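Putative DNA-binding protein (Salmonella choleraesuis, PDB 2HX0) probably binds DNA and carries a magnesium site formed by histidines. Local coordinates at residues Pro27-Val31 / Phe32-His36. The protein carries 2 engineered substitutions. Numbering follows the deposited sequence.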
loop_
_atom_site.group_PDB
_atom_site.type_symbol
_atom_site.label_atom_id
_atom_site.label_comp_id
_atom_site.label_asym_id
_atom_site.label_seq_id
_atom_site.Cartn_x
_atom_site.Cartn_y
_atom_site.Cartn_z
ATOM N N PRO A 27 1.104 11.557 19.132
ATOM C CA PRO A 27 -0.253 11.449 19.671
ATOM C C PRO A 27 -0.956 12.806 19.677
ATOM O O PRO A 27 -0.354 13.827 20.021
ATOM C CB PRO A 27 -0.017 10.918 21.079
ATOM C CG PRO A 27 1.182 10.032 20.895
ATOM C CD PRO A 27 2.075 10.888 20.021
ATOM N N GLY A 28 -2.224 12.810 19.276
ATOM C CA GLY A 28 -2.997 14.038 19.269
ATOM C C GLY A 28 -2.922 14.885 18.017
ATOM O O GLY A 28 -3.767 15.755 17.808
ATOM N N GLN A 29 -1.926 14.642 17.173
ATOM C CA GLN A 29 -1.799 15.432 15.958
ATOM C C GLN A 29 -2.820 15.007 14.909
ATOM O O GLN A 29 -3.196 13.835 14.817
ATOM C CB GLN A 29 -0.379 15.322 15.389
ATOM C CG GLN A 29 0.713 15.846 16.323
ATOM C CD GLN A 29 2.072 15.920 15.651
ATOM O OE1 GLN A 29 2.528 14.953 15.041
ATOM N NE2 GLN A 29 2.732 17.067 15.766
ATOM N N GLU A 30 -3.277 15.980 14.132
ATOM C CA GLU A 30 -4.251 15.739 13.075
ATOM C C GLU A 30 -3.449 15.429 11.807
ATOM O O GLU A 30 -2.546 16.177 11.432
ATOM C CB GLU A 30 -5.131 16.983 12.913
ATOM C CG GLU A 30 -6.363 16.807 12.041
ATOM C CD GLU A 30 -6.042 16.919 10.572
ATOM O OE1 GLU A 30 -5.237 17.804 10.218
ATOM O OE2 GLU A 30 -6.596 16.135 9.773
ATOM N N VAL A 31 -3.784 14.319 11.156
ATOM C CA VAL A 31 -3.057 13.866 9.973
ATOM C C VAL A 31 -2.996 14.788 8.760
ATOM O O VAL A 31 -1.913 15.040 8.234
ATOM C CB VAL A 31 -3.573 12.481 9.528
ATOM C CG1 VAL A 31 -2.719 11.940 8.386
ATOM C CG2 VAL A 31 -3.519 11.526 10.704
ATOM N N PHE A 32 -4.141 15.280 8.301
ATOM C CA PHE A 32 -4.155 16.164 7.142
ATOM C C PHE A 32 -3.226 17.360 7.318
ATOM O O PHE A 32 -2.409 17.663 6.444
ATOM C CB PHE A 32 -5.570 16.672 6.878
ATOM C CG PHE A 32 -6.161 16.185 5.587
ATOM C CD1 PHE A 32 -6.510 14.847 5.422
ATOM C CD2 PHE A 32 -6.389 17.072 4.541
ATOM C CE1 PHE A 32 -7.086 14.396 4.226
ATOM C CE2 PHE A 32 -6.963 16.637 3.341
ATOM C CZ PHE A 32 -7.312 15.297 3.187
ATOM N N SER A 33 -3.351 18.042 8.451
ATOM C CA SER A 33 -2.528 19.211 8.719
ATOM C C SER A 33 -1.039 18.894 8.780
ATOM O O SER A 33 -0.217 19.668 8.288
ATOM C CB SER A 33 -2.980 19.893 10.018
ATOM O OG SER A 33 -2.847 19.038 11.138
ATOM N N GLN A 34 -0.688 17.761 9.381
ATOM C CA GLN A 34 0.715 17.372 9.476
ATOM C C GLN A 34 1.290 16.998 8.117
ATOM O O GLN A 34 2.440 17.316 7.821
ATOM C CB GLN A 34 0.887 16.201 10.446
ATOM C CG GLN A 34 0.890 16.606 11.910
ATOM C CD GLN A 34 1.960 17.638 12.230
ATOM O OE1 GLN A 34 3.140 17.455 11.914
ATOM N NE2 GLN A 34 1.553 18.729 12.869
ATOM N N LEU A 35 0.497 16.320 7.295
ATOM C CA LEU A 35 0.966 15.935 5.970
ATOM C C LEU A 35 1.212 17.188 5.140
ATOM O O LEU A 35 2.230 17.297 4.457
ATOM C CB LEU A 35 -0.058 15.036 5.266
ATOM C CG LEU A 35 -0.151 13.589 5.762
ATOM C CD1 LEU A 35 -1.248 12.859 4.993
ATOM C CD2 LEU A 35 1.188 12.889 5.570
ATOM N N HIS A 36 0.288 18.143 5.214
ATOM C CA HIS A 36 0.442 19.377 4.454
ATOM C C HIS A 36 1.650 20.162 4.957
ATOM O O HIS A 36 2.374 20.772 4.175
ATOM C CB HIS A 36 -0.821 20.234 4.549
ATOM C CG HIS A 36 -0.794 21.433 3.657
ATOM N ND1 HIS A 36 -0.606 22.713 4.133
ATOM C CD2 HIS A 36 -0.890 21.544 2.311
ATOM C CE1 HIS A 36 -0.590 23.560 3.119
ATOM N NE2 HIS A 36 -0.759 22.876 2.003
HETATM O O HOH W 1 4.810 16.000 13.639
#
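The N-cap of helix 31-42, the helix that follows strand 15-25 of the PCC domain, is built around E30 and S33. The E30 carboxylate folds back over the first turn and takes up two backbone N-H groups that have no helical acceptor. OE1 of E30 receives S33 N at 2.6 Å, a short, fairly straight bond that arrives on the syn side, somewhat out of the carboxylate plane. OE2 of E30 receives F32 N at 3.0 Å from above that plane, in a more bent bond. CG stands anti to the backbone N (chi1 -169°) and the chain bends at chi2, which turns the carboxylate back over these amides. OE2 also accepts from the backbone N of G111, so the cap is tied to the loop before strand 113-124. The S33 hydroxyl sits between two E30 acceptors, OG lying 2.8 Å from OE1 and 2.9 Å from the carbonyl O. Helical bonding starts with Q34 N to E30 O and L35 N to V31 O (2.9 Å). V31 and L35 run alongside each other, CG1 of V31 at 3.8 Å from CD1 of L35, and both rest on M108 of strand 103-108. The Q29 and Q34 side chains cross at about a right angle with their amide planes stacked 17° apart, CD of Q29 lying 3.8 Å from CD of Q34. One water donates to OE1 of both; Q29 OE1 also accepts from L26 N. The F32 side chain lies about 6 Å from that of H107, a magnesium ligand. With two backbone N-H groups and a further one from G111 directed at it, the E30 carboxylate is probably stabilised as an anion, and its charge would interact favourably with the positive end of the helix dipole.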